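PDB 5MQR: beta-L-arabinobiosidase from Bacteroides thetaiotaomicron, which probably hydrolyses beta-L-arabinose-containing linkages in plant glycans, as part of the breakdown of complex pectin by a gut bacterium. Local coordinates for residues A624-Y629 and N667-Y672; S632-E637 and R675-R680; T612-S617 and A650-E655; L660-Q665 and D1075-G1080. One frame throughout, in Å; residues are numbered along the deposited sequence.

Interaction 1. Residues A624-Y629 and N667-Y672; sequences ADFSHY and NFEEMY
E669 leans across to Y629 along the full length of its side chain. With CG anti to the backbone N (chi1 -172°) and an extended chain beyond it, the residue runs out toward helix 627-636. Its CB lies 3.7 Å from Y629 OH and its CG 3.4 Å. CD and OE1 both pass the rim of F626, each 4.1 Å from CE1, and OE1 takes a weak hydrogen bond from C663 N. At the tip, OE2 sits at the edge of the F626 ring and accepts a short hydrogen bond from Y629 OH, 2.6 Å long. The donor arrives on the anti side of the carboxylate, 24° out of its plane, and the Y629 ring and the carboxylate stand nearly perpendicular (88°). The contact joins the start of helix 627-636 to the early turns of helix 666-680, the rings of F626 and Y629 both meeting Y673 of the latter. An ordered water is a second donor to OE2 and also lies 3.0 Å from H628 NE2, while H628 CE1 sits over the centre of the Y629 ring. CE1 of Y629 packs 3.5 Å from E670 CA, obliquely; the E670 carboxylate itself turns to Y987. With a leucine in place of Y629 the hydroxyl is gone, and E669 OE2, left to the water alone, is likely to be held less firmly in its orientation.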
# COMPACT_ATOMS: atom_id res chain seq x y z
N ALA A 624 10.51 -5.28 -12.00
CA ALA A 624 11.35 -4.20 -12.60
C ALA A 624 12.16 -3.39 -11.58
O ALA A 624 13.26 -2.94 -11.89
CB ALA A 624 10.53 -3.25 -13.48
N ASP A 625 11.65 -3.24 -10.36
CA ASP A 625 12.46 -2.56 -9.34
C ASP A 625 13.58 -3.39 -8.70
O ASP A 625 14.38 -2.84 -7.96
CB ASP A 625 11.57 -1.97 -8.27
CG ASP A 625 10.57 -1.01 -8.84
OD1 ASP A 625 10.95 -0.19 -9.70
OD2 ASP A 625 9.41 -1.08 -8.45
N PHE A 626 13.62 -4.69 -9.00
CA PHE A 626 14.64 -5.60 -8.45
C PHE A 626 15.52 -6.30 -9.50
O PHE A 626 16.50 -6.98 -9.12
CB PHE A 626 13.97 -6.60 -7.51
CG PHE A 626 13.16 -5.94 -6.46
CD1 PHE A 626 13.77 -5.44 -5.31
CD2 PHE A 626 11.80 -5.73 -6.64
CE1 PHE A 626 13.03 -4.75 -4.37
CE2 PHE A 626 11.06 -5.06 -5.69
CZ PHE A 626 11.68 -4.57 -4.56
N SER A 627 15.24 -6.06 -10.78
CA SER A 627 15.96 -6.72 -11.84
C SER A 627 17.41 -6.30 -11.91
O SER A 627 18.21 -7.06 -12.44
CB SER A 627 15.31 -6.47 -13.19
OG SER A 627 15.25 -5.09 -13.43
N HIS A 628 17.75 -5.12 -11.37
CA HIS A 628 19.15 -4.72 -11.22
C HIS A 628 20.03 -5.74 -10.46
O HIS A 628 21.23 -5.82 -10.73
CB HIS A 628 19.27 -3.33 -10.58
CG HIS A 628 18.87 -3.28 -9.13
ND1 HIS A 628 19.77 -3.51 -8.11
CD2 HIS A 628 17.68 -3.03 -8.54
CE1 HIS A 628 19.14 -3.40 -6.95
NE2 HIS A 628 17.88 -3.11 -7.19
N TYR A 629 19.47 -6.52 -9.54
CA TYR A 629 20.26 -7.53 -8.82
C TYR A 629 20.81 -8.57 -9.76
O TYR A 629 22.03 -8.73 -9.84
CB TYR A 629 19.48 -8.16 -7.64
CG TYR A 629 19.34 -7.24 -6.44
CD1 TYR A 629 20.47 -6.81 -5.72
CD2 TYR A 629 18.10 -6.80 -6.00
CE1 TYR A 629 20.36 -5.97 -4.59
CE2 TYR A 629 17.97 -5.96 -4.89
CZ TYR A 629 19.10 -5.56 -4.18
OH TYR A 629 18.95 -4.76 -3.08
N ASN A 667 22.02 -5.25 2.65
CA ASN A 667 22.62 -6.58 2.59
C ASN A 667 21.57 -7.72 2.61
O ASN A 667 21.69 -8.65 1.83
CB ASN A 667 23.78 -6.78 3.60
CG ASN A 667 23.38 -6.57 5.07
OD1 ASN A 667 22.24 -6.32 5.41
ND2 ASN A 667 24.38 -6.67 5.93
N PHE A 668 20.54 -7.62 3.45
CA PHE A 668 19.45 -8.59 3.48
C PHE A 668 18.71 -8.70 2.15
O PHE A 668 18.40 -9.81 1.67
CB PHE A 668 18.42 -8.22 4.56
CG PHE A 668 18.72 -8.74 5.93
CD1 PHE A 668 19.51 -8.02 6.82
CD2 PHE A 668 18.16 -9.93 6.35
CE1 PHE A 668 19.77 -8.50 8.10
CE2 PHE A 668 18.40 -10.41 7.64
CZ PHE A 668 19.20 -9.69 8.52
N GLU A 669 18.42 -7.55 1.57
CA GLU A 669 17.71 -7.49 0.32
C GLU A 669 18.56 -8.11 -0.79
O GLU A 669 18.08 -8.96 -1.51
CB GLU A 669 17.32 -6.05 -0.04
CG GLU A 669 16.40 -5.97 -1.25
CD GLU A 669 15.96 -4.56 -1.58
OE1 GLU A 669 15.06 -4.05 -0.88
OE2 GLU A 669 16.53 -3.96 -2.54
N GLU A 670 19.83 -7.70 -0.88
CA GLU A 670 20.74 -8.22 -1.89
C GLU A 670 20.90 -9.73 -1.77
O GLU A 670 20.94 -10.41 -2.78
CB GLU A 670 22.11 -7.55 -1.78
CG GLU A 670 23.12 -8.05 -2.80
CD GLU A 670 24.44 -7.32 -2.71
OE1 GLU A 670 25.10 -7.33 -1.65
OE2 GLU A 670 24.85 -6.74 -3.73
N MSE A 671 20.98 -10.23 -0.54
CA MSE A 671 21.19 -11.68 -0.30
C MSE A 671 19.97 -12.46 -0.68
O MSE A 671 20.08 -13.58 -1.15
CB MSE A 671 21.56 -11.97 1.15
CG MSE A 671 22.16 -13.36 1.37
SE MSE A 671 23.79 -13.63 0.25
CE MSE A 671 24.78 -12.02 0.79
N TYR A 672 18.79 -11.87 -0.47
CA TYR A 672 17.55 -12.46 -0.90
C TYR A 672 17.62 -12.79 -2.37
O TYR A 672 17.40 -13.91 -2.79
CB TYR A 672 16.37 -11.52 -0.61
CG TYR A 672 15.07 -12.15 -0.98
CD1 TYR A 672 14.39 -12.97 -0.10
CD2 TYR A 672 14.52 -11.95 -2.25
CE1 TYR A 672 13.20 -13.57 -0.47
CE2 TYR A 672 13.33 -12.55 -2.62
CZ TYR A 672 12.68 -13.36 -1.73
OH TYR A 672 11.51 -13.99 -2.12
O HOH W 1 16.08 -2.74 -4.82

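Interaction 2. Residues S632-E637 and R675-R680; sequences SFNGME and RWWSLR
F633, N634 and W677 meet because their first torsions swing the side chains into the space between two helices. W677 has CG anti to its own backbone N (chi1 177°), which carries the indole across toward helix 627-636. F633 and N634, in contrast, each place CG opposite the carbonyl carbon, and N634 thereby brings its amide to the indole rim. Of F633, the methylene rather than the ring comes closest: CB rests over the middle of one indole face, 3.5 Å from the centroid of the six-membered ring, and approaches CE2 of W677 to 3.4 Å. This is a CH-pi contact almost along the ring normal. The phenyl ring itself lies obliquely to the indole, CD2 of F633 being 3.8 Å from CG of W677. At the indole edge, NE1 of W677 donates to OD1 of N634 over 2.8 Å with an N-H...O angle of 148°; the acceptor lies nearly in the ring plane, although the donor is tilted from the carbonyl plane of the amide. The buried indole N-H is thus satisfied by a side chain from the facing helix. On the opposite face, toward the rim, NH1 of R680 lies 3.2 Å above the indole plane and donates to W677 O, 3.0 Å away. Helix 647-657 adds N647, which touches both N634 and W677. The arrangement is that of a buried aromatic interhelical contact, in which helix 666-680 lays a flat indole against the end of helix 627-636 and anchors it through its single N-H.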
# COMPACT_ATOMS: atom_id res chain seq x y z
N SER A 632 23.48 -7.05 -11.98
CA SER A 632 24.75 -6.92 -11.25
C SER A 632 25.45 -8.26 -11.04
O SER A 632 26.64 -8.35 -11.24
CB SER A 632 24.56 -6.26 -9.87
OG SER A 632 24.08 -4.94 -10.02
N PHE A 633 24.71 -9.28 -10.63
CA PHE A 633 25.29 -10.60 -10.39
C PHE A 633 25.89 -11.20 -11.68
O PHE A 633 26.98 -11.78 -11.66
CB PHE A 633 24.26 -11.57 -9.78
CG PHE A 633 23.58 -11.06 -8.52
CD1 PHE A 633 24.25 -10.21 -7.60
CD2 PHE A 633 22.28 -11.45 -8.23
CE1 PHE A 633 23.60 -9.78 -6.45
CE2 PHE A 633 21.64 -11.02 -7.08
CZ PHE A 633 22.29 -10.17 -6.20
N ASN A 634 25.19 -11.01 -12.80
CA ASN A 634 25.68 -11.49 -14.10
C ASN A 634 26.98 -10.79 -14.55
O ASN A 634 27.83 -11.42 -15.14
CB ASN A 634 24.59 -11.33 -15.17
CG ASN A 634 23.41 -12.25 -14.95
OD1 ASN A 634 23.48 -13.24 -14.21
ND2 ASN A 634 22.30 -11.91 -15.59
N GLY A 635 27.12 -9.51 -14.24
CA GLY A 635 28.26 -8.70 -14.65
C GLY A 635 29.46 -8.74 -13.72
O GLY A 635 30.55 -8.41 -14.14
N MSE A 636 29.29 -9.16 -12.46
CA MSE A 636 30.36 -8.99 -11.43
C MSE A 636 31.47 -10.01 -11.48
O MSE A 636 32.56 -9.77 -10.93
CB MSE A 636 29.76 -8.93 -10.02
CG MSE A 636 29.31 -10.28 -9.49
SE MSE A 636 28.26 -10.01 -7.85
CE MSE A 636 27.79 -11.92 -7.58
N GLU A 637 31.21 -11.14 -12.12
CA GLU A 637 32.16 -12.26 -12.19
C GLU A 637 31.78 -13.17 -13.36
O GLU A 637 30.65 -13.11 -13.87
CB GLU A 637 32.21 -13.05 -10.84
CG GLU A 637 30.86 -13.63 -10.37
CD GLU A 637 30.75 -13.91 -8.86
OE1 GLU A 637 29.95 -14.82 -8.49
OE2 GLU A 637 31.42 -13.23 -8.04
N ARG A 675 20.59 -15.37 -3.51
CA ARG A 675 20.45 -16.80 -3.21
C ARG A 675 19.45 -17.44 -4.16
O ARG A 675 19.60 -18.61 -4.50
CB ARG A 675 20.06 -17.03 -1.75
CG ARG A 675 21.24 -16.82 -0.79
CD ARG A 675 22.36 -17.84 -0.97
NE ARG A 675 21.87 -19.18 -0.75
CZ ARG A 675 22.05 -19.90 0.36
NH1 ARG A 675 22.77 -19.47 1.40
NH2 ARG A 675 21.49 -21.11 0.42
N TRP A 676 18.45 -16.67 -4.62
CA TRP A 676 17.59 -17.19 -5.68
C TRP A 676 18.37 -17.36 -7.00
O TRP A 676 18.22 -18.37 -7.66
CB TRP A 676 16.36 -16.34 -5.92
CG TRP A 676 15.30 -16.46 -4.91
CD1 TRP A 676 14.71 -15.43 -4.24
CD2 TRP A 676 14.66 -17.65 -4.46
NE1 TRP A 676 13.74 -15.91 -3.39
CE2 TRP A 676 13.69 -17.26 -3.49
CE3 TRP A 676 14.83 -19.01 -4.74
CZ2 TRP A 676 12.89 -18.18 -2.82
CZ3 TRP A 676 14.02 -19.92 -4.08
CH2 TRP A 676 13.06 -19.50 -3.13
N TRP A 677 19.18 -16.36 -7.35
CA TRP A 677 19.98 -16.35 -8.56
C TRP A 677 21.00 -17.49 -8.55
O TRP A 677 21.31 -18.09 -9.58
CB TRP A 677 20.69 -14.99 -8.67
CG TRP A 677 21.63 -14.79 -9.83
CD1 TRP A 677 21.32 -14.36 -11.08
CD2 TRP A 677 23.03 -14.96 -9.80
NE1 TRP A 677 22.44 -14.26 -11.85
CE2 TRP A 677 23.52 -14.63 -11.09
CE3 TRP A 677 23.94 -15.38 -8.83
CZ2 TRP A 677 24.87 -14.70 -11.42
CZ3 TRP A 677 25.28 -15.44 -9.16
CH2 TRP A 677 25.73 -15.10 -10.44
N SER A 678 21.52 -17.76 -7.37
CA SER A 678 22.45 -18.84 -7.17
C SER A 678 21.77 -20.20 -7.29
O SER A 678 22.21 -21.03 -8.07
CB SER A 678 23.07 -18.72 -5.80
OG SER A 678 24.19 -19.56 -5.82
N LEU A 679 20.71 -20.40 -6.51
CA LEU A 679 19.94 -21.66 -6.54
C LEU A 679 19.56 -22.04 -7.96
O LEU A 679 19.66 -23.20 -8.34
CB LEU A 679 18.68 -21.55 -5.69
CG LEU A 679 17.79 -22.79 -5.68
CD1 LEU A 679 18.43 -23.88 -4.82
CD2 LEU A 679 16.41 -22.47 -5.17
N ARG A 680 19.14 -21.06 -8.75
CA ARG A 680 18.70 -21.31 -10.11
C ARG A 680 19.75 -22.00 -10.99
O ARG A 680 19.40 -22.79 -11.88
CB ARG A 680 18.08 -20.03 -10.73
CG ARG A 680 18.51 -19.68 -12.15
CD ARG A 680 19.80 -18.92 -11.98
NE ARG A 680 20.66 -19.04 -13.08
CZ ARG A 680 21.78 -18.36 -13.22
NH1 ARG A 680 22.22 -17.47 -12.32
NH2 ARG A 680 22.47 -18.59 -14.32

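Interaction 3. Residues T612-S617 and A650-E655; sequences TDKDAS and ASEWME
A type I beta turn, D613 to A616, in the loop after strand 600-610 presents K614 and D615 to E652 and E655 of helix 647-657. The extended lysine reaches along the helix surface until NZ forms a salt bridge with OE2 of E652, 3.0 Å away; E656 gives the same ammonium a second carboxylate. Nearer the turn, CB of K614 packs 4.0 Å from CG of E655. The carboxylates of D615 and E655 stand at right angles, with OD1 of D615 and OE2 of E655 4.2 Å apart. One water donates to both oxygens, at 2.8 Å to D615 OD1 and 2.6 Å to E655 OE2, and probably eases this approach of like charges. Another donates to the backbone, 2.7 Å from K614 O and 2.8 Å from E655 O. D615 OD2 accepts from the backbone N of Y623. With an alanine in place of E655 the water beside D615 loses one acceptor and is likely to sit less firmly, a gap opening next to the K614 methylene. Helix 647-657 lies between this turn and helix 666-680, where A650 and M654 pack on W677, while S651 and M654 also touch helix 627-636.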
# COMPACT_ATOMS: atom_id res chain seq x y z
N THR A 612 -1.80 -10.71 -17.74
CA THR A 612 -0.89 -11.85 -17.87
C THR A 612 0.59 -11.46 -17.65
O THR A 612 1.47 -12.27 -17.93
CB THR A 612 -1.05 -12.56 -19.23
OG1 THR A 612 -0.94 -11.60 -20.28
CG2 THR A 612 -2.41 -13.29 -19.32
N ASP A 613 0.86 -10.24 -17.15
CA ASP A 613 2.22 -9.83 -16.85
C ASP A 613 2.79 -10.87 -15.87
O ASP A 613 2.08 -11.34 -14.96
CB ASP A 613 2.30 -8.44 -16.19
CG ASP A 613 1.95 -7.28 -17.14
OD1 ASP A 613 1.73 -7.49 -18.34
OD2 ASP A 613 1.86 -6.12 -16.65
N LYS A 614 4.06 -11.20 -16.05
CA LYS A 614 4.71 -12.20 -15.22
C LYS A 614 4.64 -11.92 -13.72
O LYS A 614 4.46 -12.83 -12.93
CB LYS A 614 6.14 -12.43 -15.71
CG LYS A 614 6.12 -13.23 -17.00
CD LYS A 614 7.41 -13.16 -17.80
CE LYS A 614 7.23 -13.95 -19.11
NZ LYS A 614 8.54 -14.20 -19.78
N ASP A 615 4.70 -10.65 -13.33
CA ASP A 615 4.56 -10.26 -11.94
C ASP A 615 3.22 -9.62 -11.58
O ASP A 615 3.11 -8.93 -10.56
CB ASP A 615 5.74 -9.35 -11.51
CG ASP A 615 5.75 -8.00 -12.19
OD1 ASP A 615 4.99 -7.75 -13.14
OD2 ASP A 615 6.59 -7.17 -11.75
N ALA A 616 2.19 -9.88 -12.40
CA ALA A 616 0.81 -9.41 -12.08
C ALA A 616 0.23 -9.98 -10.77
O ALA A 616 -0.74 -9.48 -10.23
CB ALA A 616 -0.14 -9.79 -13.22
N SER A 617 0.79 -11.10 -10.33
CA SER A 617 0.39 -11.73 -9.08
C SER A 617 0.95 -10.99 -7.82
O SER A 617 0.51 -11.26 -6.68
CB SER A 617 0.86 -13.20 -9.13
OG SER A 617 2.19 -13.30 -9.72
N ALA A 650 18.40 -15.78 -16.52
CA ALA A 650 18.17 -15.86 -15.09
C ALA A 650 17.18 -14.82 -14.58
O ALA A 650 16.37 -15.15 -13.70
CB ALA A 650 19.50 -15.79 -14.32
N SER A 651 17.25 -13.59 -15.10
CA SER A 651 16.36 -12.51 -14.64
C SER A 651 14.93 -12.84 -15.01
O SER A 651 14.04 -12.67 -14.23
CB SER A 651 16.75 -11.15 -15.25
OG SER A 651 16.01 -10.09 -14.65
N GLU A 652 14.74 -13.31 -16.23
CA GLU A 652 13.41 -13.72 -16.71
C GLU A 652 12.86 -14.88 -15.88
O GLU A 652 11.69 -14.85 -15.44
CB GLU A 652 13.46 -14.08 -18.20
CG GLU A 652 12.16 -14.66 -18.76
CD GLU A 652 12.21 -14.85 -20.28
OE1 GLU A 652 13.20 -15.41 -20.80
OE2 GLU A 652 11.24 -14.44 -20.97
N TRP A 653 13.69 -15.90 -15.65
CA TRP A 653 13.33 -17.00 -14.78
C TRP A 653 12.94 -16.49 -13.38
O TRP A 653 11.95 -16.95 -12.83
CB TRP A 653 14.45 -18.03 -14.71
CG TRP A 653 14.15 -19.21 -13.81
CD1 TRP A 653 13.60 -20.42 -14.17
CD2 TRP A 653 14.38 -19.29 -12.40
NE1 TRP A 653 13.49 -21.24 -13.06
CE2 TRP A 653 13.95 -20.56 -11.97
CE3 TRP A 653 14.90 -18.40 -11.47
CZ2 TRP A 653 14.04 -20.96 -10.65
CZ3 TRP A 653 15.00 -18.80 -10.15
CH2 TRP A 653 14.57 -20.07 -9.76
N MSE A 654 13.71 -15.57 -12.82
CA MSE A 654 13.41 -15.04 -11.47
C MSE A 654 12.06 -14.35 -11.47
O MSE A 654 11.23 -14.59 -10.60
CB MSE A 654 14.50 -14.09 -10.96
CG MSE A 654 15.73 -14.87 -10.49
SE MSE A 654 17.34 -13.74 -10.45
CE MSE A 654 16.89 -12.78 -8.80
N GLU A 655 11.83 -13.50 -12.47
CA GLU A 655 10.57 -12.79 -12.58
C GLU A 655 9.35 -13.74 -12.59
O GLU A 655 8.33 -13.44 -11.98
CB GLU A 655 10.57 -11.88 -13.82
CG GLU A 655 9.35 -10.98 -13.89
CD GLU A 655 9.30 -10.05 -15.12
OE1 GLU A 655 10.04 -10.22 -16.12
OE2 GLU A 655 8.46 -9.15 -15.06
O HOH W 2 5.82 -14.00 -10.86
O HOH W 3 6.14 -8.15 -15.63

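Interaction 4. Residues L660-Q665 and D1075-G1080; sequences LFECPQ and DRYHCG
The ring of Y1077 has CG of R1076 on one face, 3.3 Å above its plane and toward the rim, and OE2 of E662 at its edge. The guanidinium of R1076, in turn, receives the E662 carboxylate at its own edge, close to its plane. CG of E662 sits between the backbone N and the carbonyl carbon (chi1 63°), and the chain then runs extended to R1076 and Y1077. The grip is bidentate and side-on: NH2 of R1076 donates to OE1 of E662 at 2.9 Å and NE to OE2 at 3.0 Å, both bonds almost straight at 168°. The two flat groups are not coplanar, however, since the nitrogens meet the carboxylate from above its plane, some 40° out of it. OE2 also accepts from Y1077 OH, 2.7 Å away, through its anti lone pair. E662 belongs to strand 660-662, an edge strand of a five-stranded antiparallel sheet, and pairs through its backbone with C1055 of strand 1053-1061; its partners lie in the glycosyl hydrolase family 65 C-terminal domain. The salt bridge therefore links the edge strand to the loop joining two other strands of the same sheet, 1064-1071 and 1082-1087. W1053 lies against E662 and Y1077 and makes a cation-pi contact with R1076, while D1071 accepts from the backbone N of Y1077.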
# COMPACT_ATOMS: atom_id res chain seq x y z
N LEU A 660 8.83 -11.77 -4.18
CA LEU A 660 9.63 -10.54 -4.12
C LEU A 660 9.74 -10.01 -2.70
O LEU A 660 8.79 -10.12 -1.93
CB LEU A 660 9.04 -9.49 -5.04
CG LEU A 660 8.94 -9.87 -6.53
CD1 LEU A 660 8.15 -8.81 -7.30
CD2 LEU A 660 10.29 -10.07 -7.19
N PHE A 661 10.88 -9.42 -2.36
CA PHE A 661 11.15 -8.94 -1.01
C PHE A 661 11.85 -7.58 -1.07
O PHE A 661 12.64 -7.31 -1.95
CB PHE A 661 12.04 -9.97 -0.26
CG PHE A 661 12.61 -9.47 1.06
CD1 PHE A 661 11.85 -9.47 2.21
CD2 PHE A 661 13.90 -9.00 1.14
CE1 PHE A 661 12.37 -9.00 3.42
CE2 PHE A 661 14.42 -8.53 2.34
CZ PHE A 661 13.64 -8.52 3.48
N GLU A 662 11.56 -6.73 -0.10
CA GLU A 662 12.39 -5.56 0.14
C GLU A 662 12.38 -5.20 1.59
O GLU A 662 11.42 -5.49 2.32
CB GLU A 662 11.95 -4.33 -0.66
CG GLU A 662 10.56 -3.80 -0.34
CD GLU A 662 10.28 -2.41 -0.92
OE1 GLU A 662 11.00 -1.95 -1.86
OE2 GLU A 662 9.31 -1.78 -0.43
N CYS A 663 13.45 -4.53 1.99
CA CYS A 663 13.57 -3.95 3.30
C CYS A 663 14.57 -2.83 3.16
O CYS A 663 15.16 -2.69 2.10
CB CYS A 663 14.01 -5.03 4.29
SG CYS A 663 15.72 -5.50 4.10
N PRO A 664 14.74 -1.99 4.19
CA PRO A 664 15.66 -0.83 4.13
C PRO A 664 17.14 -1.17 4.33
O PRO A 664 17.97 -0.28 4.25
CB PRO A 664 15.21 0.06 5.30
CG PRO A 664 14.14 -0.69 6.03
CD PRO A 664 14.08 -2.08 5.50
N GLN A 665 17.45 -2.42 4.61
CA GLN A 665 18.82 -2.84 4.85
C GLN A 665 19.31 -3.56 3.60
O GLN A 665 18.79 -4.63 3.23
CB GLN A 665 18.90 -3.72 6.10
CG GLN A 665 20.30 -3.82 6.70
CD GLN A 665 20.34 -4.54 8.04
OE1 GLN A 665 19.44 -4.41 8.87
NE2 GLN A 665 21.39 -5.31 8.25
N ASP A 1075 3.92 5.32 4.90
CA ASP A 1075 4.32 6.04 3.68
C ASP A 1075 5.13 5.22 2.68
O ASP A 1075 5.40 5.69 1.59
CB ASP A 1075 5.04 7.36 4.00
CG ASP A 1075 6.34 7.16 4.75
OD1 ASP A 1075 6.45 6.20 5.56
OD2 ASP A 1075 7.25 7.99 4.52
N ARG A 1076 5.48 3.98 3.01
CA ARG A 1076 6.15 3.14 2.02
C ARG A 1076 5.16 2.55 1.03
O ARG A 1076 5.46 2.52 -0.16
CB ARG A 1076 6.97 2.01 2.70
CG ARG A 1076 7.77 1.14 1.74
CD ARG A 1076 8.89 1.91 1.10
NE ARG A 1076 9.73 1.10 0.21
CZ ARG A 1076 10.76 1.60 -0.48
NH1 ARG A 1076 11.10 2.89 -0.35
NH2 ARG A 1076 11.48 0.81 -1.27
N TYR A 1077 4.04 2.03 1.53
CA TYR A 1077 3.00 1.36 0.68
C TYR A 1077 1.67 2.11 0.58
O TYR A 1077 0.87 1.76 -0.27
CB TYR A 1077 2.76 -0.09 1.14
CG TYR A 1077 4.09 -0.79 1.29
CD1 TYR A 1077 4.83 -1.14 0.17
CD2 TYR A 1077 4.64 -1.01 2.54
CE1 TYR A 1077 6.08 -1.75 0.30
CE2 TYR A 1077 5.88 -1.62 2.67
CZ TYR A 1077 6.60 -1.99 1.55
OH TYR A 1077 7.85 -2.54 1.68
N HIS A 1078 1.45 3.12 1.43
CA HIS A 1078 0.21 3.93 1.40
C HIS A 1078 -1.04 3.03 1.41
O HIS A 1078 -1.93 3.18 0.57
CB HIS A 1078 0.21 4.89 0.20
CG HIS A 1078 1.27 5.93 0.26
ND1 HIS A 1078 2.39 5.92 -0.55
CD2 HIS A 1078 1.40 7.02 1.05
CE1 HIS A 1078 3.16 6.95 -0.26
NE2 HIS A 1078 2.58 7.64 0.70
N CYS A 1079 -1.06 2.06 2.32
CA CYS A 1079 -2.24 1.23 2.54
C CYS A 1079 -2.55 1.13 4.02
O CYS A 1079 -3.22 0.20 4.44
CB CYS A 1079 -2.04 -0.15 1.91
SG CYS A 1079 -0.77 -1.11 2.79
N GLY A 1080 -2.06 2.09 4.82
CA GLY A 1080 -2.24 2.05 6.28
C GLY A 1080 -0.98 1.70 7.05
O GLY A 1080 -0.01 1.20 6.49

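In the fold
Interactions 1 and 2 use the same two helices, 627-636 and 666-680, and their centres are about 10 Å apart; they meet where E670 O lies 3.7 Å from F633 CZ. Helix 647-657 brings interaction 3 alongside interaction 2, with R680 CB 3.4 Å from W653 CZ3. On another side, E669 of interaction 1 touches E662 of interaction 4, OE1 to CB at 3.1 Å, so helix 666-680 packs against the edge strand of the C-terminal sheet. Interactions 3 and 4 do not touch, their nearest atoms being about 5 Å apart. None of the four includes a residue that binds the calcium or sodium ions.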